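Local coordinates for protein 2-oxo-1,2-dihydroquinoline 8-monooxygenase, oxygenase component (Pseudomonas putida, PDB 1Z02) that probably hydroxylates 2-oxo-1,2-dihydroquinoline at carbon 8, serving as the Rieske-type, mononuclear-iron oxygenase component of a two-part monooxygenase, at residues E178-P183 and M263-T268; P183-S188 and H291-V296. All coordinates share one frame; numbering follows the deposited sequence.

Interaction 1 of 2, residues E178-P183 and M263-T268; sequences EQFPHP and MQWLFT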
ATOM      1  N   GLU A 178      22.934  43.123 -17.138  1.00 35.40           N
ATOM      2  CA  GLU A 178      22.829  44.464 -16.556  1.00 34.30           C
ATOM      3  C   GLU A 178      21.907  44.446 -15.340  1.00 33.97           C
ATOM      4  O   GLU A 178      22.222  45.019 -14.292  1.00 34.12           O
ATOM      5  CB  GLU A 178      22.305  45.446 -17.599  1.00 34.72           C
ATOM      6  N   GLN A 179      20.769  43.774 -15.492  1.00 32.95           N
ATOM      7  CA  GLN A 179      19.776  43.652 -14.426  1.00 31.75           C
ATOM      8  C   GLN A 179      20.318  42.854 -13.238  1.00 30.48           C
ATOM      9  O   GLN A 179      20.057  43.199 -12.085  1.00 30.51           O
ATOM     10  CB  GLN A 179      18.508  42.977 -14.964  1.00 32.07           C
ATOM     11  CG  GLN A 179      17.384  42.864 -13.944  1.00 33.34           C
ATOM     12  CD  GLN A 179      16.124  42.237 -14.519  1.00 33.89           C
ATOM     13  OE1 GLN A 179      15.107  42.127 -13.835  1.00 35.50           O
ATOM     14  NE2 GLN A 179      16.188  41.823 -15.778  1.00 34.13           N
ATOM     15  N   PHE A 180      21.063  41.788 -13.520  1.00 29.65           N
ATOM     16  CA  PHE A 180      21.643  40.964 -12.463  1.00 29.05           C
ATOM     17  C   PHE A 180      23.149  40.881 -12.675  1.00 30.16           C
ATOM     18  O   PHE A 180      23.666  39.872 -13.154  1.00 29.47           O
ATOM     19  CB  PHE A 180      21.043  39.558 -12.492  1.00 27.56           C
ATOM     20  CG  PHE A 180      19.540  39.539 -12.495  1.00 26.37           C
ATOM     21  CD1 PHE A 180      18.842  39.066 -13.606  1.00 26.27           C
ATOM     22  CD2 PHE A 180      18.822  39.978 -11.386  1.00 26.37           C
ATOM     23  CE1 PHE A 180      17.451  39.036 -13.616  1.00 25.32           C
ATOM     24  CE2 PHE A 180      17.431  39.953 -11.382  1.00 26.45           C
ATOM     25  CZ  PHE A 180      16.743  39.478 -12.501  1.00 26.40           C
ATOM     26  N   PRO A 181      23.875  41.950 -12.318  1.00 31.53           N
ATOM     27  CA  PRO A 181      25.332  42.010 -12.469  1.00 32.36           C
ATOM     28  C   PRO A 181      26.075  40.817 -11.867  1.00 32.46           C
ATOM     29  O   PRO A 181      25.773  40.378 -10.756  1.00 32.15           O
ATOM     30  CB  PRO A 181      25.686  43.326 -11.782  1.00 33.74           C
ATOM     31  CG  PRO A 181      24.479  44.178 -12.066  1.00 32.97           C
ATOM     32  CD  PRO A 181      23.357  43.211 -11.759  1.00 31.73           C
ATOM     33  N   HIS A 182      27.049  40.301 -12.615  1.00 32.94           N
ATOM     34  CA  HIS A 182      27.850  39.165 -12.173  1.00 34.07           C
ATOM     35  C   HIS A 182      29.320  39.355 -12.562  1.00 35.96           C
ATOM     36  O   HIS A 182      29.830  38.709 -13.479  1.00 35.61           O
ATOM     37  CB  HIS A 182      27.289  37.871 -12.773  1.00 31.55           C
ATOM     38  CG  HIS A 182      27.121  37.915 -14.262  1.00 29.03           C
ATOM     39  ND1 HIS A 182      28.101  37.499 -15.134  1.00 28.27           N
ATOM     40  CD2 HIS A 182      26.090  38.343 -15.029  1.00 27.74           C
ATOM     41  CE1 HIS A 182      27.684  37.669 -16.377  1.00 27.96           C
ATOM     42  NE2 HIS A 182      26.468  38.181 -16.340  1.00 28.07           N
ATOM     43  N   PRO A 183      30.022  40.255 -11.855  1.00 38.23           N
ATOM     44  CA  PRO A 183      31.436  40.536 -12.128  1.00 39.06           C
ATOM     45  C   PRO A 183      32.411  39.401 -11.798  1.00 39.48           C
ATOM     46  O   PRO A 183      33.498  39.331 -12.368  1.00 40.41           O
ATOM     47  CB  PRO A 183      31.698  41.778 -11.283  1.00 38.70           C
ATOM     48  CG  PRO A 183      30.810  41.556 -10.095  1.00 39.32           C
ATOM     49  CD  PRO A 183      29.528  41.093 -10.745  1.00 37.97           C
ATOM     50  N   MET A 263      15.798  36.281  -8.002  1.00 20.25           N
ATOM     51  CA  MET A 263      17.241  36.157  -8.147  1.00 20.50           C
ATOM     52  C   MET A 263      17.853  36.478  -6.791  1.00 21.22           C
ATOM     53  O   MET A 263      17.591  37.537  -6.227  1.00 21.47           O
ATOM     54  CB  MET A 263      17.761  37.154  -9.189  1.00 21.49           C
ATOM     55  CG  MET A 263      19.275  37.299  -9.231  1.00 21.40           C
ATOM     56  SD  MET A 263      20.050  36.042 -10.236  1.00 22.58           S
ATOM     57  CE  MET A 263      20.006  34.797  -9.286  1.00 19.06           C
ATOM     58  N   GLN A 264      18.661  35.564  -6.267  1.00 21.02           N
ATOM     59  CA  GLN A 264      19.304  35.784  -4.980  1.00 21.69           C
ATOM     60  C   GLN A 264      20.677  36.418  -5.186  1.00 22.81           C
ATOM     61  O   GLN A 264      21.526  35.872  -5.902  1.00 22.63           O
ATOM     62  CB  GLN A 264      19.417  34.460  -4.232  1.00 20.26           C
ATOM     63  CG  GLN A 264      18.076  33.767  -4.044  1.00 19.84           C
ATOM     64  CD  GLN A 264      18.153  32.596  -3.107  1.00 20.37           C
ATOM     65  OE1 GLN A 264      18.756  31.568  -3.416  1.00 21.12           O
ATOM     66  NE2 GLN A 264      17.553  32.749  -1.939  1.00 17.91           N
ATOM     67  N   TRP A 265      20.881  37.579  -4.562  1.00 23.57           N
ATOM     68  CA  TRP A 265      22.140  38.309  -4.689  1.00 24.19           C
ATOM     69  C   TRP A 265      23.261  37.658  -3.883  1.00 25.61           C
ATOM     70  O   TRP A 265      23.715  38.203  -2.875  1.00 26.35           O
ATOM     71  CB  TRP A 265      21.967  39.771  -4.249  1.00 22.03           C
ATOM     72  CG  TRP A 265      20.931  40.537  -5.009  1.00 20.80           C
ATOM     73  CD1 TRP A 265      19.751  41.011  -4.522  1.00 20.59           C
ATOM     74  CD2 TRP A 265      20.991  40.947  -6.378  1.00 21.63           C
ATOM     75  NE1 TRP A 265      19.072  41.695  -5.500  1.00 20.30           N
ATOM     76  CE2 TRP A 265      19.814  41.672  -6.652  1.00 21.82           C
ATOM     77  CE3 TRP A 265      21.931  40.777  -7.404  1.00 22.48           C
ATOM     78  CZ2 TRP A 265      19.543  42.229  -7.912  1.00 23.33           C
ATOM     79  CZ3 TRP A 265      21.662  41.332  -8.661  1.00 24.49           C
ATOM     80  CH2 TRP A 265      20.479  42.049  -8.900  1.00 24.02           C
ATOM     81  N   LEU A 266      23.699  36.483  -4.328  1.00 24.60           N
ATOM     82  CA  LEU A 266      24.767  35.779  -3.641  1.00 25.00           C
ATOM     83  C   LEU A 266      26.110  36.417  -3.952  1.00 26.45           C
ATOM     84  O   LEU A 266      26.316  36.977  -5.032  1.00 24.72           O
ATOM     85  CB  LEU A 266      24.785  34.298  -4.037  1.00 22.42           C
ATOM     86  CG  LEU A 266      23.538  33.485  -3.690  1.00 20.90           C
ATOM     87  CD1 LEU A 266      23.851  32.018  -3.890  1.00 22.54           C
ATOM     88  CD2 LEU A 266      23.129  33.741  -2.244  1.00 21.11           C
ATOM     89  N   PHE A 267      27.014  36.327  -2.986  1.00 29.51           N
ATOM     90  CA  PHE A 267      28.354  36.889  -3.100  1.00 33.53           C
ATOM     91  C   PHE A 267      28.358  38.404  -3.267  1.00 34.75           C
ATOM     92  O   PHE A 267      29.091  38.972  -4.081  1.00 35.12           O
ATOM     93  CB  PHE A 267      29.139  36.192  -4.218  1.00 35.53           C
ATOM     94  CG  PHE A 267      29.406  34.741  -3.933  1.00 38.24           C
ATOM     95  CD1 PHE A 267      28.485  33.762  -4.299  1.00 38.78           C
ATOM     96  CD2 PHE A 267      30.543  34.359  -3.227  1.00 40.13           C
ATOM     97  CE1 PHE A 267      28.687  32.429  -3.961  1.00 40.66           C
ATOM     98  CE2 PHE A 267      30.757  33.028  -2.882  1.00 41.58           C
ATOM     99  CZ  PHE A 267      29.825  32.061  -3.251  1.00 41.94           C
ATOM    100  N   THR A 268      27.502  39.043  -2.479  1.00 35.84           N
ATOM    101  CA  THR A 268      27.396  40.490  -2.430  1.00 36.47           C
ATOM    102  C   THR A 268      27.249  40.746  -0.942  1.00 36.97           C
ATOM    103  O   THR A 268      27.153  39.800  -0.157  1.00 36.84           O
ATOM    104  CB  THR A 268      26.150  41.046  -3.173  1.00 36.82           C
ATOM    105  OG1 THR A 268      24.948  40.598  -2.533  1.00 36.10           O
ATOM    106  CG2 THR A 268      26.156  40.605  -4.618  1.00 35.55           C
TER
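Phe-180 and Met-263 illustrate how a loop aromatic is held by a methionine near the end of a strand and a tryptophan in the turn that follows. With chi1 at 169°, Met-263 CG stands trans to N; the chain then bends at its next two torsions and crosses the phenyl ring obliquely, its far end leading off. Its SD stands over one ring face, 4.6 Å from the centroid of Phe-180 and 26° off the ring normal, a Met-aromatic contact. Met-263 CG fits against Phe-180 CD2 at 3.5 Å, while CB approaches CE2 of the same ring. The opposite face is covered from within the loop by Gln-179, whose CG sits 3.7 Å above the Phe-180 ring plane, over its centre.

Trp-265 reaches the same phenyl ring at its edge, bringing its CH2 to 3.6 Å from Phe-180 CD2. The two rings are inclined at 48°, neither stacked nor edge-to-face. The indole's far edge also meets the loop backbone: Gln-179 O lies in the indole plane, 3.4 Å from Trp-265 CH2. Beside it, Trp-265 CZ3 touches Pro-181 CD at 4.0 Å. The indole projects from the centre of an inverse gamma turn, closed by Leu-266 N to Gln-264 O; Thr-268 OG1 donates to Trp-265 O from above the carbonyl plane.

The contact thus lays the loop before strand 196-206 against the end of strand 261-264. Met-263 pairs through its backbone with Ala-251 on strand 250-253, and its side chain also touches Arg-293 and Ser-295 on strand 293-297, while Phe-180 reaches Val-253.

Interaction 2 of 2, residues P183-S188 and H291-V296; sequences PLWPSS and HYRTSV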
ATOM      1  N   PRO A 183      30.022  40.255 -11.855  1.00 38.23           N
ATOM      2  CA  PRO A 183      31.436  40.536 -12.128  1.00 39.06           C
ATOM      3  C   PRO A 183      32.411  39.401 -11.798  1.00 39.48           C
ATOM      4  O   PRO A 183      33.498  39.331 -12.368  1.00 40.41           O
ATOM      5  CB  PRO A 183      31.698  41.778 -11.283  1.00 38.70           C
ATOM      6  CG  PRO A 183      30.810  41.556 -10.095  1.00 39.32           C
ATOM      7  CD  PRO A 183      29.528  41.093 -10.745  1.00 37.97           C
ATOM      8  N   LEU A 184      32.012  38.515 -10.890  1.00 39.17           N
ATOM      9  CA  LEU A 184      32.866  37.414 -10.455  1.00 37.77           C
ATOM     10  C   LEU A 184      32.826  36.146 -11.303  1.00 37.01           C
ATOM     11  O   LEU A 184      33.454  35.151 -10.945  1.00 38.54           O
ATOM     12  CB  LEU A 184      32.534  37.065  -9.003  1.00 38.39           C
ATOM     13  CG  LEU A 184      32.792  38.200  -8.015  1.00 38.27           C
ATOM     14  CD1 LEU A 184      32.086  37.902  -6.693  1.00 38.86           C
ATOM     15  CD2 LEU A 184      34.302  38.383  -7.840  1.00 39.23           C
ATOM     16  N   TRP A 185      32.101  36.170 -12.417  1.00 34.08           N
ATOM     17  CA  TRP A 185      32.022  34.991 -13.276  1.00 31.58           C
ATOM     18  C   TRP A 185      31.360  35.276 -14.623  1.00 30.71           C
ATOM     19  O   TRP A 185      30.555  36.202 -14.753  1.00 30.90           O
ATOM     20  CB  TRP A 185      31.274  33.864 -12.554  1.00 30.31           C
ATOM     21  CG  TRP A 185      29.853  34.194 -12.184  1.00 28.68           C
ATOM     22  CD1 TRP A 185      28.772  34.240 -13.020  1.00 27.79           C
ATOM     23  CD2 TRP A 185      29.363  34.522 -10.880  1.00 27.62           C
ATOM     24  NE1 TRP A 185      27.641  34.574 -12.316  1.00 27.16           N
ATOM     25  CE2 TRP A 185      27.976  34.756 -10.996  1.00 27.39           C
ATOM     26  CE3 TRP A 185      29.964  34.647  -9.619  1.00 27.02           C
ATOM     27  CZ2 TRP A 185      27.176  35.102  -9.904  1.00 27.37           C
ATOM     28  CZ3 TRP A 185      29.170  34.991  -8.531  1.00 29.34           C
ATOM     29  CH2 TRP A 185      27.789  35.216  -8.682  1.00 27.48           C
ATOM     30  N   PRO A 186      31.707  34.487 -15.653  1.00 29.08           N
ATOM     31  CA  PRO A 186      31.129  34.672 -16.988  1.00 28.02           C
ATOM     32  C   PRO A 186      29.658  34.246 -17.093  1.00 27.39           C
ATOM     33  O   PRO A 186      29.163  33.450 -16.289  1.00 24.72           O
ATOM     34  CB  PRO A 186      32.053  33.846 -17.881  1.00 27.59           C
ATOM     35  CG  PRO A 186      32.501  32.747 -16.970  1.00 27.45           C
ATOM     36  CD  PRO A 186      32.784  33.481 -15.681  1.00 29.59           C
ATOM     37  N   SER A 187      28.973  34.789 -18.097  1.00 26.07           N
ATOM     38  CA  SER A 187      27.560  34.513 -18.334  1.00 24.83           C
ATOM     39  C   SER A 187      27.215  33.034 -18.483  1.00 23.43           C
ATOM     40  O   SER A 187      27.869  32.308 -19.235  1.00 22.65           O
ATOM     41  CB  SER A 187      27.087  35.266 -19.587  1.00 25.79           C
ATOM     42  OG  SER A 187      27.137  36.673 -19.407  1.00 26.87           O
ATOM     43  N   SER A 188      26.177  32.600 -17.770  1.00 19.55           N
ATOM     44  CA  SER A 188      25.727  31.214 -17.844  1.00 18.05           C
ATOM     45  C   SER A 188      24.873  31.038 -19.093  1.00 18.69           C
ATOM     46  O   SER A 188      24.019  31.882 -19.405  1.00 18.18           O
ATOM     47  CB  SER A 188      24.895  30.837 -16.614  1.00 17.49           C
ATOM     48  OG  SER A 188      25.679  30.848 -15.436  1.00 17.24           O
ATOM     49  N   HIS A 291      32.498  30.467  -6.515  1.00 34.42           N
ATOM     50  CA  HIS A 291      31.544  31.541  -6.729  1.00 31.08           C
ATOM     51  C   HIS A 291      30.408  30.961  -7.563  1.00 28.29           C
ATOM     52  O   HIS A 291      30.647  30.320  -8.592  1.00 26.67           O
ATOM     53  CB  HIS A 291      32.185  32.719  -7.466  1.00 33.63           C
ATOM     54  CG  HIS A 291      33.214  33.450  -6.662  1.00 34.63           C
ATOM     55  ND1 HIS A 291      33.044  33.743  -5.324  1.00 35.91           N
ATOM     56  CD2 HIS A 291      34.418  33.961  -7.005  1.00 35.86           C
ATOM     57  CE1 HIS A 291      34.099  34.400  -4.880  1.00 36.59           C
ATOM     58  NE2 HIS A 291      34.950  34.546  -5.883  1.00 37.52           N
ATOM     59  N   TYR A 292      29.178  31.189  -7.110  1.00 25.09           N
ATOM     60  CA  TYR A 292      27.986  30.683  -7.785  1.00 22.38           C
ATOM     61  C   TYR A 292      26.781  31.499  -7.330  1.00 20.90           C
ATOM     62  O   TYR A 292      26.835  32.176  -6.308  1.00 19.33           O
ATOM     63  CB  TYR A 292      27.770  29.213  -7.412  1.00 20.26           C
ATOM     64  CG  TYR A 292      27.475  29.029  -5.940  1.00 18.48           C
ATOM     65  CD1 TYR A 292      26.175  29.154  -5.443  1.00 17.91           C
ATOM     66  CD2 TYR A 292      28.502  28.775  -5.034  1.00 16.20           C
ATOM     67  CE1 TYR A 292      25.913  29.033  -4.078  1.00 17.50           C
ATOM     68  CE2 TYR A 292      28.246  28.649  -3.667  1.00 17.14           C
ATOM     69  CZ  TYR A 292      26.954  28.779  -3.201  1.00 16.80           C
ATOM     70  OH  TYR A 292      26.697  28.638  -1.861  1.00 16.76           O
ATOM     71  N   ARG A 293      25.696  31.431  -8.092  1.00 18.44           N
ATOM     72  CA  ARG A 293      24.483  32.161  -7.749  1.00 17.88           C
ATOM     73  C   ARG A 293      23.244  31.342  -8.118  1.00 16.78           C
ATOM     74  O   ARG A 293      23.177  30.746  -9.189  1.00 16.83           O
ATOM     75  CB  ARG A 293      24.468  33.509  -8.478  1.00 16.77           C
ATOM     76  CG  ARG A 293      23.342  34.430  -8.067  1.00 17.36           C
ATOM     77  CD  ARG A 293      23.601  35.844  -8.554  1.00 16.55           C
ATOM     78  NE  ARG A 293      23.614  35.942 -10.008  1.00 16.81           N
ATOM     79  CZ  ARG A 293      23.860  37.067 -10.674  1.00 18.73           C
ATOM     80  NH1 ARG A 293      23.848  37.074 -12.002  1.00 19.59           N
ATOM     81  NH2 ARG A 293      24.124  38.186 -10.012  1.00 18.05           N
ATOM     82  N   THR A 294      22.267  31.317  -7.220  1.00 17.94           N
ATOM     83  CA  THR A 294      21.039  30.571  -7.449  1.00 16.81           C
ATOM     84  C   THR A 294      19.813  31.459  -7.593  1.00 16.24           C
ATOM     85  O   THR A 294      19.692  32.502  -6.948  1.00 15.49           O
ATOM     86  CB  THR A 294      20.761  29.584  -6.294  1.00 17.54           C
ATOM     87  OG1 THR A 294      20.841  30.280  -5.041  1.00 15.11           O
ATOM     88  CG2 THR A 294      21.761  28.453  -6.315  1.00 18.44           C
ATOM     89  N   SER A 295      18.902  31.020  -8.449  1.00 16.99           N
ATOM     90  CA  SER A 295      17.653  31.726  -8.686  1.00 15.41           C
ATOM     91  C   SER A 295      16.598  30.666  -8.990  1.00 14.75           C
ATOM     92  O   SER A 295      16.931  29.535  -9.350  1.00 14.13           O
ATOM     93  CB  SER A 295      17.795  32.692  -9.871  1.00 15.28           C
ATOM     94  OG  SER A 295      18.247  32.032 -11.042  1.00 15.15           O
ATOM     95  N   VAL A 296      15.328  31.026  -8.834  1.00 13.95           N
ATOM     96  CA  VAL A 296      14.244  30.093  -9.105  1.00 13.67           C
ATOM     97  C   VAL A 296      13.061  30.807  -9.759  1.00 13.49           C
ATOM     98  O   VAL A 296      12.680  31.905  -9.358  1.00 14.91           O
ATOM     99  CB  VAL A 296      13.791  29.368  -7.795  1.00 13.05           C
ATOM    100  CG1 VAL A 296      13.300  30.384  -6.781  1.00 15.61           C
ATOM    101  CG2 VAL A 296      12.698  28.327  -8.110  1.00  8.87           C
TER
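Trp-185 and Arg-293 are brought together by the first torsion of one and a bend far along the other. In Trp-185, CG is wedged between the backbone N and the carbonyl carbon (chi1 61°), which turns the indole toward the strand. Arg-293 runs out extended from its backbone, then kinks at chi3 (64°), so that one face of its guanidinium turns to the CZ2 edge of the indole.

The indole corner fits into this bend. Trp-185 CZ2 lies 3.5 Å from Arg-293 CB and 3.7 Å from Arg-293 NE, beneath one guanidinium face and displaced toward its rim. With the planes 88° apart, the ring comes perpendicular to the flat cation rather than stacking on it, and Arg-293 CD lies at the indole edge, in its plane. Both polar groups are tied down by Glu-305, which forms a salt bridge through OE1 with Arg-293 NE and accepts a hydrogen bond from Trp-185 NE1 at OE2. Arg-293 NH1 and NH2 add bonds to Phe-180 O and Pro-181 O, fixing the rotation of a buried charge that the carboxylate would help to offset.

Farther along the indole, Trp-185 CE3 meets His-291 CB at 3.6 Å. Leu-184 extends the contact outward, its CD1 over one face of the His-291 imidazole and its CB 4.1 Å from CD2 of that ring. Tyr-292, preceding Arg-293, turns its CB away from the loop; its side chain is about 9 Å from the ferric ion.

Strand 293-297 runs between strands 261-264 and 301-305, with Arg-293 pairing through its backbone to Glu-305 and Ser-295 to Met-303.

Interactions 1 and 2 show how one continuous loop can be laid across adjoining strands. Their centres are about 7 Å apart and they share Pro-183, where 178-183 passes into 183-188. The partners follow in the same order, 263-268 and then 291-296, so the two contacts cross along the chain, bridging 80 and 103 residues. Strands 261-264 and 293-297 are antiparallel neighbours in one sheet of the ring-hydroxylase domain, and Phe-267 and Tyr-292 meet edge-to-face between the contacts. Interaction 1 lies away from the annotated sites, whereas in interaction 2 the Tyr-292 side chain lies about 9 Å from the mononuclear iron; together they lay the loop leading to strand 196-206 against this part of the sheet.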